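PDB 2Y2W: intracellular exo-alpha-(1->5)-L-arabinofuranosidase from Bifidobacterium longum, which hydrolyses terminal alpha-L-arabinofuranosyl bonds in plant cell-wall arabinans and arabinoxylan, as a family 51 glycoside hydrolase. Local coordinates for residues E69-C74 against Q409-V413; E340-W344 against V387-M392; V343-K348 against D378-D384; I414-M418 against Q428-Y432. One frame throughout, in Å; residues are numbered along the deposited sequence.

In the fold
All four contacts lie at or just beyond the C-terminal ends of the strands of one eight-stranded parallel beta/alpha barrel, and the residues that touch are nearly all buried; the exceptions are in contact 3, where W344 is partly exposed and K348 exposed. Contact 1 joins the loops after the first and last strands and is polar where it borders the sugar site. Contact 2, where strand 335-341 meets helix 382-397, is mostly apolar, with one weak hydrogen bond. Contact 3 shares V343 and W344 with contact 2 and uses the start of the same helix, but relies on tyrosine and aspartate side chains. Contact 4 continues from contact 1 along the chain, and its bonds end on backbone carbonyls.

Contact 1 (E69-C74 against Q409-V413)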
loop_
_atom_site.group_PDB
_atom_site.type_symbol
_atom_site.label_atom_id
_atom_site.label_comp_id
_atom_site.label_asym_id
_atom_site.label_seq_id
_atom_site.Cartn_x
_atom_site.Cartn_y
_atom_site.Cartn_z
ATOM N N GLU D 69 -1.393 -15.922 21.846
ATOM C CA GLU D 69 -2.058 -15.562 20.603
ATOM C C GLU D 69 -3.555 -15.809 20.735
ATOM O O GLU D 69 -3.981 -16.722 21.454
ATOM C CB GLU D 69 -1.486 -16.375 19.433
ATOM C CG GLU D 69 -1.978 -15.932 18.046
ATOM C CD GLU D 69 -1.387 -16.743 16.896
ATOM O OE1 GLU D 69 -0.430 -17.518 17.120
ATOM O OE2 GLU D 69 -1.878 -16.594 15.755
ATOM N N HIS D 70 -4.348 -14.988 20.052
ATOM C CA HIS D 70 -5.771 -15.260 19.897
ATOM C C HIS D 70 -5.934 -16.458 18.964
ATOM O O HIS D 70 -6.367 -16.329 17.817
ATOM C CB HIS D 70 -6.504 -14.039 19.354
ATOM C CG HIS D 70 -6.703 -12.949 20.360
ATOM N ND1 HIS D 70 -7.952 -12.482 20.710
ATOM C CD2 HIS D 70 -5.814 -12.230 21.087
ATOM C CE1 HIS D 70 -7.823 -11.523 21.610
ATOM N NE2 HIS D 70 -6.538 -11.352 21.856
ATOM N N LEU D 71 -5.555 -17.621 19.484
ATOM C CA LEU D 71 -5.583 -18.882 18.767
ATOM C C LEU D 71 -6.241 -19.899 19.681
ATOM O O LEU D 71 -5.914 -19.974 20.869
ATOM C CB LEU D 71 -4.153 -19.324 18.454
ATOM C CG LEU D 71 -3.810 -20.462 17.485
ATOM C CD1 LEU D 71 -2.303 -20.557 17.369
ATOM C CD2 LEU D 71 -4.382 -21.815 17.900
ATOM N N GLY D 72 -7.171 -20.671 19.124
ATOM C CA GLY D 72 -7.831 -21.747 19.850
ATOM C C GLY D 72 -8.324 -21.302 21.208
ATOM O O GLY D 72 -9.215 -20.461 21.300
ATOM N N ARG D 73 -7.719 -21.853 22.259
ATOM C CA ARG D 73 -8.141 -21.581 23.637
ATOM C C ARG D 73 -7.016 -21.019 24.515
ATOM O O ARG D 73 -7.044 -21.163 25.741
ATOM C CB ARG D 73 -8.754 -22.839 24.272
ATOM C CG ARG D 73 -10.085 -23.257 23.657
ATOM C CD ARG D 73 -10.624 -24.562 24.240
ATOM N NE ARG D 73 -10.991 -24.441 25.651
ATOM C CZ ARG D 73 -10.428 -25.127 26.646
ATOM N NH1 ARG D 73 -9.464 -26.011 26.402
ATOM N NH2 ARG D 73 -10.837 -24.935 27.894
ATOM N N CYS D 74 -6.035 -20.377 23.881
ATOM C CA CYS D 74 -4.935 -19.735 24.607
ATOM C C CYS D 74 -5.427 -18.522 25.391
ATOM O O CYS D 74 -5.001 -18.296 26.522
ATOM C CB CYS D 74 -3.797 -19.343 23.660
ATOM S SG CYS D 74 -2.333 -18.640 24.489
ATOM N N GLN D 409 3.017 -22.183 22.950
ATOM C CA GLN D 409 2.429 -20.968 23.518
ATOM C C GLN D 409 2.176 -21.154 25.019
ATOM O O GLN D 409 2.553 -22.179 25.588
ATOM C CB GLN D 409 1.146 -20.579 22.769
ATOM C CG GLN D 409 1.406 -19.867 21.439
ATOM C CD GLN D 409 0.144 -19.521 20.675
ATOM O OE1 GLN D 409 -0.911 -19.282 21.261
ATOM N NE2 GLN D 409 0.253 -19.480 19.353
ATOM N N LEU D 410 1.544 -20.173 25.660
ATOM C CA LEU D 410 1.442 -20.165 27.124
ATOM C C LEU D 410 0.402 -21.128 27.712
ATOM O O LEU D 410 0.704 -21.862 28.655
ATOM C CB LEU D 410 1.220 -18.742 27.651
ATOM C CG LEU D 410 1.358 -18.531 29.164
ATOM C CD1 LEU D 410 2.759 -18.891 29.668
ATOM C CD2 LEU D 410 1.001 -17.103 29.543
ATOM N N VAL D 411 -0.814 -21.112 27.171
ATOM C CA VAL D 411 -1.909 -21.917 27.721
ATOM C C VAL D 411 -2.701 -22.648 26.630
ATOM O O VAL D 411 -3.061 -22.056 25.614
ATOM C CB VAL D 411 -2.874 -21.061 28.593
ATOM C CG1 VAL D 411 -3.863 -21.946 29.343
ATOM C CG2 VAL D 411 -2.098 -20.205 29.576
ATOM N N ASN D 412 -2.953 -23.939 26.863
ATOM C CA ASN D 412 -3.779 -24.805 25.998
ATOM C C ASN D 412 -3.207 -25.116 24.614
ATOM O O ASN D 412 -3.155 -26.277 24.205
ATOM C CB ASN D 412 -5.220 -24.283 25.882
ATOM C CG ASN D 412 -6.035 -24.521 27.142
ATOM O OD1 ASN D 412 -5.725 -25.402 27.945
ATOM N ND2 ASN D 412 -7.092 -23.738 27.311
ATOM N N VAL D 413 -2.792 -24.069 23.906
ATOM C CA VAL D 413 -2.230 -24.184 22.569
ATOM C C VAL D 413 -0.741 -24.478 22.690
ATOM O O VAL D 413 0.013 -23.653 23.211
ATOM C CB VAL D 413 -2.456 -22.879 21.764
ATOM C CG1 VAL D 413 -1.821 -22.972 20.382
ATOM C CG2 VAL D 413 -3.943 -22.570 21.650
#
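The loops that follow the first and eighth strands of the beta/alpha barrel, strands 65-67 and 402-408, meet here at the arabinofuranose site, and E69 and Q409 meet on the side of that site. By similarity both bind alpha-L-arabinofuranose, and Q409 also matters for substrate recognition. The Q409 amide spans E69 from backbone to carboxylate: NE2 gives a weak hydrogen bond to E69 OE1 (3.0 Å, N-H...O angle only 121°), while Q409 OE1 takes another weak one from E69 N at 3.4 Å. Two bonds on opposite ends of one amide restrict its rotation, although neither is strong. The E69 chain is fully extended, with CG anti to the backbone N, which brings its carboxylate to the amide of Q409, the two planes 30° apart; its other oxygen, OE2, is held by F115 N and W139 NE1.

Beyond this pair the chain makes a type II' turn from L71 to C74, and V413 packs against the turn, CG1 lying 3.7 Å from L71 CD2 and CG2 3.8 Å from C74 CB. The backbones come close at C74, whose CA donates a CH...O contact to V411 O at 3.1 Å. At the far end the R73 guanidinium, salt-bridged to E377, has N412 ND2 over one face near its rim, the guanidinium and amide planes moderately inclined to each other. N412 OD1 accepts from A419 N, whereas ND2 reaches R73 O at 3.0 Å from 43° above the carbonyl plane.

Contact 2 (E340-W344 against V387-M392)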
loop_
_atom_site.group_PDB
_atom_site.type_symbol
_atom_site.label_atom_id
_atom_site.label_comp_id
_atom_site.label_asym_id
_atom_site.label_seq_id
_atom_site.Cartn_x
_atom_site.Cartn_y
_atom_site.Cartn_z
ATOM N N GLU D 340 9.291 -17.418 18.587
ATOM C CA GLU D 340 8.434 -18.592 18.437
ATOM C C GLU D 340 9.280 -19.862 18.372
ATOM O O GLU D 340 9.888 -20.163 17.346
ATOM C CB GLU D 340 7.523 -18.470 17.208
ATOM C CG GLU D 340 6.261 -17.648 17.451
ATOM C CD GLU D 340 5.261 -17.718 16.309
ATOM O OE1 GLU D 340 5.096 -18.804 15.709
ATOM O OE2 GLU D 340 4.627 -16.681 16.017
ATOM N N TRP D 341 9.334 -20.587 19.486
ATOM C CA TRP D 341 10.052 -21.857 19.547
ATOM C C TRP D 341 9.278 -22.895 20.354
ATOM O O TRP D 341 8.374 -22.550 21.112
ATOM C CB TRP D 341 11.472 -21.668 20.106
ATOM C CG TRP D 341 11.536 -21.369 21.580
ATOM C CD1 TRP D 341 11.492 -20.138 22.170
ATOM C CD2 TRP D 341 11.665 -22.318 22.649
ATOM N NE1 TRP D 341 11.581 -20.260 23.535
ATOM C CE2 TRP D 341 11.687 -21.588 23.856
ATOM C CE3 TRP D 341 11.762 -23.717 22.701
ATOM C CZ2 TRP D 341 11.804 -22.206 25.106
ATOM C CZ3 TRP D 341 11.876 -24.332 23.944
ATOM C CH2 TRP D 341 11.897 -23.574 25.130
ATOM N N GLY D 342 9.633 -24.165 20.172
ATOM C CA GLY D 342 9.034 -25.253 20.941
ATOM C C GLY D 342 8.641 -26.461 20.115
ATOM O O GLY D 342 8.882 -26.507 18.907
ATOM N N VAL D 343 8.031 -27.440 20.779
ATOM C CA VAL D 343 7.568 -28.657 20.127
ATOM C C VAL D 343 6.132 -28.484 19.641
ATOM O O VAL D 343 5.246 -28.146 20.426
ATOM C CB VAL D 343 7.680 -29.888 21.068
ATOM C CG1 VAL D 343 7.011 -31.112 20.456
ATOM C CG2 VAL D 343 9.138 -30.191 21.386
ATOM N N TRP D 344 5.917 -28.708 18.344
ATOM C CA TRP D 344 4.578 -28.658 17.747
ATOM C C TRP D 344 4.404 -29.687 16.630
ATOM O O TRP D 344 5.105 -29.646 15.616
ATOM C CB TRP D 344 4.256 -27.242 17.245
ATOM C CG TRP D 344 2.991 -27.118 16.414
ATOM C CD1 TRP D 344 1.832 -27.830 16.559
ATOM C CD2 TRP D 344 2.759 -26.200 15.336
ATOM N NE1 TRP D 344 0.904 -27.427 15.631
ATOM C CE2 TRP D 344 1.445 -26.425 14.869
ATOM C CE3 TRP D 344 3.536 -25.210 14.719
ATOM C CZ2 TRP D 344 0.889 -25.699 13.809
ATOM C CZ3 TRP D 344 2.981 -24.486 13.664
ATOM C CH2 TRP D 344 1.671 -24.737 13.220
ATOM N N VAL D 387 13.403 -32.793 24.632
ATOM C CA VAL D 387 13.807 -31.995 23.473
ATOM C C VAL D 387 13.785 -30.498 23.799
ATOM O O VAL D 387 14.715 -29.772 23.445
ATOM C CB VAL D 387 12.940 -32.314 22.218
ATOM C CG1 VAL D 387 13.302 -31.400 21.045
ATOM C CG2 VAL D 387 13.117 -33.765 21.813
ATOM N N GLU D 388 12.735 -30.049 24.487
ATOM C CA GLU D 388 12.628 -28.647 24.905
ATOM C C GLU D 388 13.699 -28.262 25.923
ATOM O O GLU D 388 14.211 -27.140 25.895
ATOM C CB GLU D 388 11.229 -28.328 25.439
ATOM C CG GLU D 388 10.189 -28.148 24.340
ATOM C CD GLU D 388 8.893 -27.516 24.825
ATOM O OE1 GLU D 388 8.899 -26.823 25.870
ATOM O OE2 GLU D 388 7.859 -27.709 24.149
ATOM N N GLY D 389 14.038 -29.200 26.808
ATOM C CA GLY D 389 15.138 -29.028 27.754
ATOM C C GLY D 389 16.463 -28.767 27.062
ATOM O O GLY D 389 17.240 -27.913 27.498
ATOM N N SER D 390 16.714 -29.495 25.974
ATOM C CA SER D 390 17.941 -29.328 25.189
ATOM C C SER D 390 17.926 -28.053 24.347
ATOM O O SER D 390 18.980 -27.456 24.109
ATOM C CB SER D 390 18.208 -30.553 24.304
ATOM O OG SER D 390 17.312 -30.614 23.208
ATOM N N LEU D 391 16.741 -27.643 23.896
ATOM C CA LEU D 391 16.593 -26.383 23.160
ATOM C C LEU D 391 16.931 -25.190 24.051
ATOM O O LEU D 391 17.639 -24.275 23.629
ATOM C CB LEU D 391 15.183 -26.234 22.576
ATOM C CG LEU D 391 14.722 -27.177 21.459
ATOM C CD1 LEU D 391 13.259 -26.926 21.139
ATOM C CD2 LEU D 391 15.571 -27.049 20.204
ATOM N N MET D 392 16.435 -25.225 25.288
ATOM C CA MET D 392 16.747 -24.213 26.295
ATOM C C MET D 392 18.249 -24.148 26.588
ATOM O O MET D 392 18.802 -23.060 26.764
ATOM C CB MET D 392 15.953 -24.474 27.582
ATOM C CG MET D 392 16.168 -23.439 28.690
ATOM S SD MET D 392 15.903 -21.722 28.176
ATOM C CE MET D 392 14.121 -21.693 27.970
#
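In the beta/alpha barrel, the end of the seventh strand, 335-341, and the residues just after it bring W341 and V343 against helix 382-397. W341 is held with its CG between the backbone N and the carbonyl carbon (chi1 72°), and the indole's six-membered ring reaches the helix. L391 meets it at the edge, near the ring plane, with CD1 3.9 Å from W341 CE3. From the next residue, the M392 methyl comes in obliquely: CE is 3.7 Å from W341 CZ2, a reach made possible by a chain folded at both chi2 and chi3. F434 of helix 431-440 also packs on both W341 and M392.

E388 adopts the opposite shape, extended beyond CG (chi2 -166°), which carries its carboxylate across to the backbone of V343. Its CG touches V343 CG2 at 3.7 Å, and OE2 accepts a long, weak but fairly straight hydrogen bond from V343 N (3.4 Å, 163°). The stronger partner of that carboxylate is R407, salt-bridged to OE2; the bridge probably stabilises the charged form of this buried acid. On the same strand E340, by similarity the catalytic nucleophile, turns to the sugar site and does not touch the helix. The chain turns a corner at G342, whose CA lies 4.2 Å from E388 OE2.

Contact 3 (V343-K348 against D378-D384)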
loop_
_atom_site.group_PDB
_atom_site.type_symbol
_atom_site.label_atom_id
_atom_site.label_comp_id
_atom_site.label_asym_id
_atom_site.label_seq_id
_atom_site.Cartn_x
_atom_site.Cartn_y
_atom_site.Cartn_z
ATOM N N VAL D 343 8.031 -27.440 20.779
ATOM C CA VAL D 343 7.568 -28.657 20.127
ATOM C C VAL D 343 6.132 -28.484 19.641
ATOM O O VAL D 343 5.246 -28.146 20.426
ATOM C CB VAL D 343 7.680 -29.888 21.068
ATOM C CG1 VAL D 343 7.011 -31.112 20.456
ATOM C CG2 VAL D 343 9.138 -30.191 21.386
ATOM N N TRP D 344 5.917 -28.708 18.344
ATOM C CA TRP D 344 4.578 -28.658 17.747
ATOM C C TRP D 344 4.404 -29.687 16.630
ATOM O O TRP D 344 5.105 -29.646 15.616
ATOM C CB TRP D 344 4.256 -27.242 17.245
ATOM C CG TRP D 344 2.991 -27.118 16.414
ATOM C CD1 TRP D 344 1.832 -27.830 16.559
ATOM C CD2 TRP D 344 2.759 -26.200 15.336
ATOM N NE1 TRP D 344 0.904 -27.427 15.631
ATOM C CE2 TRP D 344 1.445 -26.425 14.869
ATOM C CE3 TRP D 344 3.536 -25.210 14.719
ATOM C CZ2 TRP D 344 0.889 -25.699 13.809
ATOM C CZ3 TRP D 344 2.981 -24.486 13.664
ATOM C CH2 TRP D 344 1.671 -24.737 13.220
ATOM N N TYR D 345 3.461 -30.603 16.836
ATOM C CA TYR D 345 3.089 -31.596 15.830
ATOM C C TYR D 345 2.205 -30.946 14.767
ATOM O O TYR D 345 0.974 -30.954 14.866
ATOM C CB TYR D 345 2.399 -32.799 16.488
ATOM C CG TYR D 345 3.347 -33.678 17.275
ATOM C CD1 TYR D 345 3.601 -33.435 18.626
ATOM C CD2 TYR D 345 3.996 -34.751 16.667
ATOM C CE1 TYR D 345 4.483 -34.240 19.352
ATOM C CE2 TYR D 345 4.878 -35.559 17.380
ATOM C CZ TYR D 345 5.117 -35.300 18.718
ATOM O OH TYR D 345 5.989 -36.103 19.419
ATOM N N SER D 346 2.854 -30.381 13.751
ATOM C CA SER D 346 2.193 -29.546 12.748
ATOM C C SER D 346 1.490 -30.322 11.633
ATOM O O SER D 346 0.810 -29.727 10.793
ATOM C CB SER D 346 3.185 -28.538 12.157
ATOM O OG SER D 346 4.371 -29.178 11.719
ATOM N N ASP D 347 1.645 -31.644 11.633
ATOM C CA ASP D 347 0.977 -32.505 10.653
ATOM C C ASP D 347 -0.544 -32.541 10.823
ATOM O O ASP D 347 -1.279 -32.710 9.845
ATOM C CB ASP D 347 1.565 -33.922 10.667
ATOM C CG ASP D 347 1.612 -34.537 12.056
ATOM O OD1 ASP D 347 1.644 -33.794 13.059
ATOM O OD2 ASP D 347 1.634 -35.783 12.141
ATOM N N LYS D 348 -1.004 -32.369 12.063
ATOM C CA LYS D 348 -2.434 -32.288 12.376
ATOM C C LYS D 348 -3.078 -31.047 11.751
ATOM O O LYS D 348 -4.204 -31.107 11.254
ATOM C CB LYS D 348 -2.661 -32.293 13.897
ATOM C CG LYS D 348 -2.585 -33.669 14.581
ATOM C CD LYS D 348 -1.157 -34.205 14.674
ATOM C CE LYS D 348 -1.053 -35.400 15.612
ATOM N NZ LYS D 348 -0.825 -34.988 17.026
ATOM N N ASP D 378 -1.728 -30.051 21.702
ATOM C CA ASP D 378 -0.827 -31.197 21.753
ATOM C C ASP D 378 -0.599 -31.669 23.183
ATOM O O ASP D 378 -0.373 -30.860 24.086
ATOM C CB ASP D 378 0.512 -30.862 21.086
ATOM C CG ASP D 378 0.412 -30.788 19.568
ATOM O OD1 ASP D 378 -0.583 -31.285 18.994
ATOM O OD2 ASP D 378 1.345 -30.236 18.944
ATOM N N ILE D 379 -0.674 -32.984 23.371
ATOM C CA ILE D 379 -0.470 -33.602 24.677
ATOM C C ILE D 379 0.955 -34.151 24.709
ATOM O O ILE D 379 1.282 -35.102 23.997
ATOM C CB ILE D 379 -1.515 -34.721 24.960
ATOM C CG1 ILE D 379 -2.902 -34.346 24.411
ATOM C CG2 ILE D 379 -1.605 -35.015 26.447
ATOM C CD1 ILE D 379 -3.640 -33.250 25.189
ATOM N N TYR D 380 1.800 -33.531 25.531
ATOM C CA TYR D 380 3.246 -33.729 25.452
ATOM C C TYR D 380 3.760 -34.995 26.121
ATOM O O TYR D 380 3.399 -35.310 27.255
ATOM C CB TYR D 380 3.991 -32.510 26.001
ATOM C CG TYR D 380 3.936 -31.293 25.104
ATOM C CD1 TYR D 380 4.501 -31.315 23.828
ATOM C CD2 TYR D 380 3.336 -30.114 25.536
ATOM C CE1 TYR D 380 4.458 -30.201 23.003
ATOM C CE2 TYR D 380 3.290 -28.991 24.718
ATOM C CZ TYR D 380 3.852 -29.044 23.454
ATOM O OH TYR D 380 3.812 -27.937 22.644
ATOM N N THR D 381 4.626 -35.700 25.400
ATOM C CA THR D 381 5.247 -36.929 25.877
ATOM C C THR D 381 6.535 -36.618 26.630
ATOM O O THR D 381 7.067 -35.508 26.531
ATOM C CB THR D 381 5.581 -37.875 24.707
ATOM O OG1 THR D 381 6.481 -37.220 23.803
ATOM C CG2 THR D 381 4.317 -38.280 23.958
ATOM N N ALA D 382 7.033 -37.605 27.374
ATOM C CA ALA D 382 8.293 -37.480 28.103
ATOM C C ALA D 382 9.439 -37.064 27.186
ATOM O O ALA D 382 10.336 -36.333 27.601
ATOM C CB ALA D 382 8.626 -38.785 28.810
ATOM N N ALA D 383 9.396 -37.531 25.938
ATOM C CA ALA D 383 10.411 -37.200 24.940
ATOM C C ALA D 383 10.323 -35.742 24.489
ATOM O O ALA D 383 11.350 -35.084 24.318
ATOM C CB ALA D 383 10.308 -38.137 23.747
ATOM N N ASP D 384 9.098 -35.247 24.308
ATOM C CA ASP D 384 8.860 -33.857 23.905
ATOM C C ASP D 384 9.477 -32.870 24.897
ATOM O O ASP D 384 10.030 -31.842 24.501
ATOM C CB ASP D 384 7.360 -33.582 23.755
ATOM C CG ASP D 384 6.727 -34.351 22.603
ATOM O OD1 ASP D 384 7.425 -34.642 21.608
ATOM O OD2 ASP D 384 5.519 -34.664 22.689
#
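Y345 is gripped at both ends by aspartates. Its backbone N donates to D378 OD2 (3.0 Å, 153°), met on the syn side though well out of the carboxylate plane, and its phenol OH donates to D384 OD1 at 3.0 Å, using that oxygen's syn lone pair. With CG beside the backbone N, the ring of Y345 turns its edge to both carboxylates, whose planes are turned steeply from it, that of D378 almost to a right angle and that of D384 somewhat less. The same D378 OD2 lies at the edge of the W344 indole, 3.4 Å from CD1, so one oxygen touches two successive residues.

A third bond runs the other way: Y380 OH donates to V343 O at only 2.6 Å, approaching nearly along the C=O axis (161°), while Y380 CE1 packs on V343 CG1. K348 NZ stays 4.2 Å from D378 OD1, an attraction of opposite charges beyond salt-bridge range.

The next shell fixes the acceptors. D384 OD2 takes a straight bond from T381 N (3.0 Å, 175°), reached from above the carboxylate plane, and D384 N bonds weakly to T381 OG1. Q428 in turn binds the backbone at either side of I379, its NE2 giving to D378 O and its OE1 accepting from Y380 N.

W344, important for substrate recognition by similarity, thus sits on a loop that follows barrel strand 335-341, held by these bonds, near Y286 of the sugar site, and the reciprocal T381-D384 pair is a capping box that opens helix 382-397.

Contact 4 (I414-M418 against Q428-Y432); sequences IAPIM and QTTFY
Q428 reaches the carbonyls opposite through a bend at chi2 (-135°), after a first torsion that sets CG beside its own backbone N; the bend turns the amide to A415, whose O lies 2.7 Å from NE2 of Q428. That bond is weak, its N-H...O angle being far from straight, and the amide has its stronger partners in the backbone of Y380 and D378. F431 has a different rotation, CG anti to the backbone N (chi1 -174°), and this throws its ring across P416 toward I417. There I417 CG1 meets the ring at its edge, in plane, 3.8 Å from F431 CE2.

The backbone supplies the straighter link: Q428 N donates to P416 O at 2.7 Å with an angle of 172°, the donor tilted a little from the carbonyl plane. Q428 thus meets two successive carbonyls, firmly with its main chain and weakly with its side chain. These segments lie at the two ends of a short antiparallel hairpin, strands 417-419 and 425-427, inserted after the eighth barrel strand and before helix 431-440. The bond to P416 O closes its base, with M418 CG lying 3.4 Å from Q428 NE2 on the hairpin side.

Toward the helix, P416 CB packs close to the start of helix 431-440, 3.6 Å from F431 CA. L103 of helix 94-103 touches both P416 and F431, and R407 of strand 402-408 touches P416 and T430. T430 OG1 stands 3.7 Å from P416 CA.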
loop_
_atom_site.group_PDB
_atom_site.type_symbol
_atom_site.label_atom_id
_atom_site.label_comp_id
_atom_site.label_asym_id
_atom_site.label_seq_id
_atom_site.Cartn_x
_atom_site.Cartn_y
_atom_site.Cartn_z
ATOM N N ILE D 414 -0.326 -25.651 22.205
ATOM C CA ILE D 414 1.063 -26.132 22.337
ATOM C C ILE D 414 1.752 -25.602 23.606
ATOM O O ILE D 414 2.762 -24.898 23.541
ATOM C CB ILE D 414 1.920 -25.867 21.057
ATOM C CG1 ILE D 414 1.667 -24.462 20.480
ATOM C CG2 ILE D 414 1.663 -26.958 20.024
ATOM C CD1 ILE D 414 2.639 -24.040 19.391
ATOM N N ALA D 415 1.195 -25.965 24.759
ATOM C CA ALA D 415 1.482 -25.255 26.004
ATOM C C ALA D 415 1.939 -26.136 27.166
ATOM O O ALA D 415 1.531 -27.291 27.265
ATOM C CB ALA D 415 0.267 -24.460 26.415
ATOM N N PRO D 416 2.788 -25.581 28.057
ATOM C CA PRO D 416 3.157 -26.257 29.300
ATOM C C PRO D 416 2.001 -26.251 30.302
ATOM O O PRO D 416 1.920 -27.123 31.165
ATOM C CB PRO D 416 4.323 -25.415 29.823
ATOM C CG PRO D 416 4.130 -24.075 29.221
ATOM C CD PRO D 416 3.506 -24.301 27.891
ATOM N N ILE D 417 1.117 -25.267 30.170
ATOM C CA ILE D 417 -0.054 -25.153 31.015
ATOM C C ILE D 417 -1.294 -25.491 30.199
ATOM O O ILE D 417 -1.577 -24.849 29.184
ATOM C CB ILE D 417 -0.200 -23.727 31.599
ATOM C CG1 ILE D 417 1.096 -23.285 32.292
ATOM C CG2 ILE D 417 -1.391 -23.663 32.555
ATOM C CD1 ILE D 417 1.175 -21.788 32.567
ATOM N N MET D 418 -2.019 -26.513 30.643
ATOM C CA MET D 418 -3.311 -26.856 30.067
ATOM C C MET D 418 -4.406 -26.459 31.042
ATOM O O MET D 418 -4.278 -26.688 32.243
ATOM C CB MET D 418 -3.392 -28.351 29.769
ATOM C CG MET D 418 -2.691 -28.793 28.487
ATOM S SD MET D 418 -3.498 -28.216 26.977
ATOM C CE MET D 418 -5.063 -29.093 27.020
ATOM N N GLN D 428 2.034 -29.674 31.946
ATOM C CA GLN D 428 2.462 -30.675 30.980
ATOM C C GLN D 428 3.902 -31.048 31.284
ATOM O O GLN D 428 4.539 -30.423 32.131
ATOM C CB GLN D 428 2.334 -30.152 29.548
ATOM C CG GLN D 428 0.904 -29.926 29.105
ATOM C CD GLN D 428 0.632 -30.465 27.716
ATOM O OE1 GLN D 428 0.807 -31.655 27.457
ATOM N NE2 GLN D 428 0.188 -29.595 26.820
ATOM N N THR D 429 4.415 -32.060 30.593
ATOM C CA THR D 429 5.789 -32.516 30.803
ATOM C C THR D 429 6.806 -31.427 30.465
ATOM O O THR D 429 7.874 -31.368 31.073
ATOM C CB THR D 429 6.103 -33.792 29.991
ATOM O OG1 THR D 429 6.019 -33.509 28.589
ATOM C CG2 THR D 429 5.124 -34.907 30.341
ATOM N N THR D 430 6.460 -30.567 29.506
ATOM C CA THR D 430 7.333 -29.482 29.051
ATOM C C THR D 430 7.396 -28.308 30.028
ATOM O O THR D 430 8.239 -27.420 29.883
ATOM C CB THR D 430 6.897 -28.945 27.671
ATOM O OG1 THR D 430 5.516 -28.567 27.723
ATOM C CG2 THR D 430 7.091 -29.998 26.592
ATOM N N PHE D 431 6.496 -28.307 31.010
ATOM C CA PHE D 431 6.456 -27.292 32.068
ATOM C C PHE D 431 7.713 -27.307 32.936
ATOM O O PHE D 431 8.281 -26.256 33.242
ATOM C CB PHE D 431 5.218 -27.520 32.946
ATOM C CG PHE D 431 4.985 -26.452 33.976
ATOM C CD1 PHE D 431 5.645 -26.487 35.202
ATOM C CD2 PHE D 431 4.083 -25.422 33.730
ATOM C CE1 PHE D 431 5.424 -25.502 36.160
ATOM C CE2 PHE D 431 3.852 -24.430 34.684
ATOM C CZ PHE D 431 4.523 -24.472 35.900
ATOM N N TYR D 432 8.139 -28.507 33.317
ATOM C CA TYR D 432 9.180 -28.699 34.328
ATOM C C TYR D 432 10.608 -28.302 33.916
ATOM O O TYR D 432 11.342 -27.758 34.739
ATOM C CB TYR D 432 9.133 -30.133 34.875
ATOM C CG TYR D 432 7.785 -30.520 35.455
ATOM C CD1 TYR D 432 7.418 -30.126 36.743
ATOM C CD2 TYR D 432 6.874 -31.275 34.714
ATOM C CE1 TYR D 432 6.179 -30.478 37.282
ATOM C CE2 TYR D 432 5.630 -31.630 35.243
ATOM C CZ TYR D 432 5.291 -31.228 36.528
ATOM O OH TYR D 432 4.067 -31.578 37.062
#